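Local structure of sugar ABC transporter substrate-binding protein (Treponema pallidum subsp. pallidum, 5U2P) at residues S155-K158 against E162-E165; S166-V171 against R239-K244. The protein probably binds an as yet unidentified solute, perhaps a sugar, in the periplasm as the ligand-binding component of an ABC transporter. All blocks are in the same frame, centred on the assembly; numbering follows the deposited sequence.

Interaction 1: S155-K158 against E162-E165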
loop_
_atom_site.group_PDB
_atom_site.type_symbol
_atom_site.label_atom_id
_atom_site.label_comp_id
_atom_site.label_asym_id
_atom_site.label_seq_id
_atom_site.Cartn_x
_atom_site.Cartn_y
_atom_site.Cartn_z
ATOM N N SER A 155 -13.172 -23.345 7.392
ATOM C CA SER A 155 -13.944 -22.110 7.354
ATOM C C SER A 155 -13.001 -20.914 7.305
ATOM O O SER A 155 -11.852 -21.014 7.720
ATOM C CB SER A 155 -14.864 -22.020 8.573
ATOM O OG SER A 155 -15.696 -23.166 8.660
ATOM N N GLU A 156 -13.486 -19.790 6.789
ATOM C CA GLU A 156 -12.692 -18.567 6.743
ATOM C C GLU A 156 -12.243 -18.195 8.158
ATOM O O GLU A 156 -13.082 -17.987 9.035
ATOM C CB GLU A 156 -13.500 -17.430 6.116
ATOM C CG GLU A 156 -12.734 -16.135 6.011
ATOM C CD GLU A 156 -13.539 -15.028 5.387
ATOM O OE1 GLU A 156 -13.713 -15.041 4.152
ATOM O OE2 GLU A 156 -13.988 -14.139 6.134
ATOM N N PRO A 157 -10.919 -18.124 8.396
ATOM C CA PRO A 157 -10.467 -17.856 9.767
ATOM C C PRO A 157 -10.783 -16.436 10.191
ATOM O O PRO A 157 -10.402 -15.499 9.481
ATOM C CB PRO A 157 -8.955 -18.083 9.699
ATOM C CG PRO A 157 -8.605 -17.840 8.276
ATOM C CD PRO A 157 -9.785 -18.312 7.475
ATOM N N LYS A 158 -11.467 -16.273 11.321
ATOM C CA LYS A 158 -11.852 -14.943 11.766
ATOM C C LYS A 158 -11.108 -14.529 13.034
ATOM O O LYS A 158 -11.385 -13.488 13.614
ATOM C CB LYS A 158 -13.367 -14.876 11.976
ATOM C CG LYS A 158 -14.141 -15.352 10.747
ATOM C CD LYS A 158 -15.485 -14.671 10.604
ATOM C CE LYS A 158 -16.108 -15.003 9.254
ATOM N NZ LYS A 158 -17.391 -14.286 9.027
ATOM N N GLU A 162 -8.369 -19.544 14.863
ATOM C CA GLU A 162 -9.008 -20.125 13.693
ATOM C C GLU A 162 -7.991 -20.260 12.553
ATOM O O GLU A 162 -8.047 -21.221 11.777
ATOM C CB GLU A 162 -10.221 -19.291 13.268
ATOM C CG GLU A 162 -11.432 -19.536 14.176
ATOM C CD GLU A 162 -12.683 -18.785 13.759
ATOM O OE1 GLU A 162 -12.763 -18.319 12.606
ATOM O OE2 GLU A 162 -13.603 -18.670 14.595
ATOM N N LEU A 163 -7.063 -19.313 12.459
ATOM C CA LEU A 163 -5.985 -19.408 11.472
ATOM C C LEU A 163 -5.116 -20.626 11.765
ATOM O O LEU A 163 -4.819 -21.403 10.870
ATOM C CB LEU A 163 -5.118 -18.160 11.459
ATOM C CG LEU A 163 -3.878 -18.214 10.562
ATOM C CD1 LEU A 163 -4.277 -18.328 9.110
ATOM C CD2 LEU A 163 -3.022 -16.976 10.784
ATOM N N LEU A 164 -4.705 -20.787 13.016
ATOM C CA LEU A 164 -3.874 -21.934 13.394
ATOM C C LEU A 164 -4.599 -23.250 13.125
ATOM O O LEU A 164 -3.999 -24.207 12.630
ATOM C CB LEU A 164 -3.463 -21.856 14.869
ATOM C CG LEU A 164 -2.532 -20.702 15.237
ATOM C CD1 LEU A 164 -2.224 -20.717 16.728
ATOM C CD2 LEU A 164 -1.230 -20.717 14.435
ATOM N N GLU A 165 -5.890 -23.294 13.448
ATOM C CA GLU A 165 -6.682 -24.499 13.216
ATOM C C GLU A 165 -6.799 -24.774 11.720
ATOM O O GLU A 165 -6.635 -25.911 11.279
ATOM C CB GLU A 165 -8.075 -24.373 13.843
ATOM C CG GLU A 165 -8.949 -25.608 13.650
ATOM C CD GLU A 165 -10.320 -25.476 14.293
ATOM O OE1 GLU A 165 -10.716 -24.345 14.656
ATOM O OE2 GLU A 165 -11.005 -26.513 14.431
#
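The backbone amide of Lys158 is hydrogen-bonded to the carboxylate of Glu162, so the loop before helix 160-172 is tied to the first turn of that helix. The bond lies at the N-terminal turn of a helix in one lobe of the two-lobed alpha/beta fold of periplasmic solute-binding proteins, the lobe that contains strand 138-145. Lys158 N donates to Glu162 OE1 over 2.7 Å, with an N-H...O angle of 158°. The amide comes from above the carboxylate plane, 43° out of it. Glu162 can reach back because CG lies beside its own backbone N (chi1 -77°) and the chain is extended from there, bringing OE1 to the loop. A second polar link at this helix start runs from the Glu162 amide to the hydroxyl of Ser159, so Glu162 meets the incoming chain through both its backbone and its side chain. Lying at the amino end of a helix, the carboxylate is probably stabilised in its charged form.

The apolar part of the contact belongs to Pro157, a buried residue. Its CB rests against the backbone at the next helical position, 3.6 Å from Leu163 N, while the two side chains meet at 4.2 Å between Pro157 CB and Leu163 CB. The same ring also lies beside Glu162, with Pro157 CB 4.0 Å from Glu162 CB. Beyond this contact Leu163 packs on Leu290 and Pro291, and Glu156 on the loop side turns its carboxylate to the hydroxyl of Tyr144.

Lys158 adds the methylene base of its side chain, which crosses that of Glu162 obliquely. Its amino group takes no part in the grip on the carboxylate: the rest of the chain runs off from Glu162, leaving Lys158 NZ 7.1 Å from Glu162 OE1, whereas Lys158 CB stays 3.6 Å from that same oxygen.

Interaction 2: S166-V171 against R239-K244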
loop_
_atom_site.group_PDB
_atom_site.type_symbol
_atom_site.label_atom_id
_atom_site.label_comp_id
_atom_site.label_asym_id
_atom_site.label_seq_id
_atom_site.Cartn_x
_atom_site.Cartn_y
_atom_site.Cartn_z
ATOM N N SER A 166 -7.083 -23.730 10.943
ATOM C CA SER A 166 -7.181 -23.863 9.494
ATOM C C SER A 166 -5.890 -24.453 8.943
ATOM O O SER A 166 -5.918 -25.311 8.059
ATOM C CB SER A 166 -7.463 -22.514 8.831
ATOM O OG SER A 166 -8.760 -22.029 9.153
ATOM N N CYS A 167 -4.752 -23.985 9.457
ATOM C CA CYS A 167 -3.470 -24.498 8.986
ATOM C C CYS A 167 -3.336 -25.955 9.382
ATOM O O CYS A 167 -2.817 -26.767 8.621
ATOM C CB CYS A 167 -2.300 -23.709 9.551
ATOM S SG CYS A 167 -2.112 -22.060 8.806
ATOM N N ALA A 168 -3.804 -26.273 10.586
ATOM C CA ALA A 168 -3.732 -27.636 11.105
ATOM C C ALA A 168 -4.503 -28.621 10.229
ATOM O O ALA A 168 -4.004 -29.702 9.931
ATOM C CB ALA A 168 -4.252 -27.682 12.537
ATOM N N LEU A 169 -5.715 -28.248 9.820
ATOM C CA LEU A 169 -6.541 -29.109 8.967
ATOM C C LEU A 169 -5.921 -29.317 7.581
ATOM O O LEU A 169 -6.028 -30.395 6.994
ATOM C CB LEU A 169 -7.947 -28.518 8.818
ATOM C CG LEU A 169 -8.979 -28.835 9.907
ATOM C CD1 LEU A 169 -9.376 -30.298 9.857
ATOM C CD2 LEU A 169 -8.476 -28.483 11.292
ATOM N N ILE A 170 -5.282 -28.280 7.052
ATOM C CA ILE A 170 -4.607 -28.389 5.765
ATOM C C ILE A 170 -3.474 -29.394 5.864
ATOM O O ILE A 170 -3.296 -30.228 4.974
ATOM C CB ILE A 170 -4.058 -27.033 5.296
ATOM C CG1 ILE A 170 -5.218 -26.109 4.946
ATOM C CG2 ILE A 170 -3.140 -27.200 4.081
ATOM C CD1 ILE A 170 -4.902 -24.645 5.117
ATOM N N VAL A 171 -2.709 -29.315 6.949
ATOM C CA VAL A 171 -1.610 -30.250 7.169
ATOM C C VAL A 171 -2.145 -31.673 7.352
ATOM O O VAL A 171 -1.479 -32.641 6.985
ATOM C CB VAL A 171 -0.767 -29.861 8.391
ATOM C CG1 VAL A 171 0.266 -30.939 8.708
ATOM C CG2 VAL A 171 -0.069 -28.506 8.164
ATOM N N ARG A 239 5.233 -24.413 14.107
ATOM C CA ARG A 239 4.280 -25.433 13.677
ATOM C C ARG A 239 4.450 -25.810 12.209
ATOM O O ARG A 239 3.751 -26.695 11.701
ATOM C CB ARG A 239 2.849 -24.956 13.944
ATOM C CG ARG A 239 2.588 -24.596 15.415
ATOM C CD ARG A 239 1.091 -24.543 15.733
ATOM N NE ARG A 239 0.816 -23.974 17.054
ATOM C CZ ARG A 239 -0.381 -23.956 17.640
ATOM N NH1 ARG A 239 -1.433 -24.495 17.039
ATOM N NH2 ARG A 239 -0.524 -23.403 18.839
ATOM N N GLY A 240 5.390 -25.164 11.528
ATOM C CA GLY A 240 5.628 -25.437 10.120
ATOM C C GLY A 240 4.513 -24.959 9.201
ATOM O O GLY A 240 4.373 -25.436 8.082
ATOM N N TYR A 241 3.717 -24.003 9.667
ATOM C CA TYR A 241 2.652 -23.433 8.864
ATOM C C TYR A 241 3.189 -22.447 7.833
ATOM O O TYR A 241 2.562 -22.230 6.802
ATOM C CB TYR A 241 1.619 -22.742 9.756
ATOM C CG TYR A 241 0.868 -23.683 10.671
ATOM C CD1 TYR A 241 0.883 -25.063 10.453
ATOM C CD2 TYR A 241 0.121 -23.197 11.740
ATOM C CE1 TYR A 241 0.192 -25.919 11.280
ATOM C CE2 TYR A 241 -0.580 -24.055 12.573
ATOM C CZ TYR A 241 -0.538 -25.418 12.335
ATOM O OH TYR A 241 -1.228 -26.284 13.154
ATOM N N VAL A 242 4.333 -21.833 8.122
ATOM C CA VAL A 242 5.093 -21.126 7.089
ATOM C C VAL A 242 6.458 -21.788 7.010
ATOM O O VAL A 242 7.010 -22.204 8.031
ATOM C CB VAL A 242 5.270 -19.611 7.355
ATOM C CG1 VAL A 242 3.912 -18.902 7.515
ATOM C CG2 VAL A 242 6.146 -19.372 8.559
ATOM N N ASN A 243 6.992 -21.892 5.795
ATOM C CA ASN A 243 8.270 -22.567 5.573
ATOM C C ASN A 243 9.384 -21.557 5.319
ATOM O O ASN A 243 9.345 -20.825 4.323
ATOM C CB ASN A 243 8.150 -23.538 4.391
ATOM C CG ASN A 243 9.314 -24.502 4.305
ATOM O OD1 ASN A 243 10.469 -24.111 4.474
ATOM N ND2 ASN A 243 9.015 -25.778 4.035
ATOM N N LYS A 244 10.375 -21.519 6.213
ATOM C CA LYS A 244 11.485 -20.575 6.072
ATOM C C LYS A 244 12.170 -20.768 4.726
ATOM O O LYS A 244 12.583 -19.801 4.088
ATOM C CB LYS A 244 12.509 -20.741 7.210
ATOM C CG LYS A 244 13.651 -19.716 7.174
ATOM C CD LYS A 244 14.672 -19.935 8.293
ATOM C CE LYS A 244 15.800 -18.906 8.222
ATOM N NZ LYS A 244 16.851 -19.116 9.258
#
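Helix 160-172 meets the loop after helix 227-238 through an aromatic packing contact without hydrogen bonds across it, in which Cys167 CB lies over one face of the Tyr241 ring. The approach is nearly along the ring normal: Cys167 CB stands 3.2 Å from the centroid of the Tyr241 ring, 11° off the normal, a close CH-pi contact. The sulfur is set further to one side. With SG beside the backbone N (chi1 -73°), the thiol meets the ring obliquely, 4.3 Å from its centroid, in a sulfur-aromatic contact.

On the opposite face, Arg239 CB sits over the centre of the Tyr241 ring, 3.6 Å above its plane. The ring is thus held between Cys167 and Arg239, two residues before it in the chain. Between Arg239 and Tyr241, Gly240, with a positive phi of 70°, closes helix 227-238 in a Schellman motif, and Tyr241 follows directly, the far end of its ring lying against helix 160-172.

The far end of the tyrosine reaches the next helical position, Tyr241 OH lying 3.4 Å from Ala168 CB. One turn along from Cys167, Val171 adds its CG2 methyl at 4.1 Å from Tyr241 CE1, its side chain crossing the ring's at about a right angle.

Around this contact, Tyr241 is hydrogen-bonded through its backbone to Leu180 of strand 178-181, and Pro179 of that strand touches both Cys167 and Val171. Cys167 also packs on Met265 of strand 263-267, while Val242 turns back onto Leu236 and Phe237 of helix 227-238.

Overall arrangement
Both contacts use helix 160-172: interaction 1 fixes its beginning to the loop just before it, and interaction 2 packs its later turns against a loop much further along the chain. Each is partly buried, joining a buried centre (Pro157 and Leu163; Cys167 and Tyr241) to a more exposed margin. Their chemistry differs: the local contact combines a carboxylate-to-backbone hydrogen bond, probably strengthened by the charge of Glu162, with proline packing, whereas the long-range one relies on the face of an aromatic ring. They meet where the Leu164 carbonyl oxygen lies 3.4 Å from Tyr241 CE2, and where Pro157 approaches Ser166, whose hydroxyl is hydrogen-bonded to the carbonyl of Glu162.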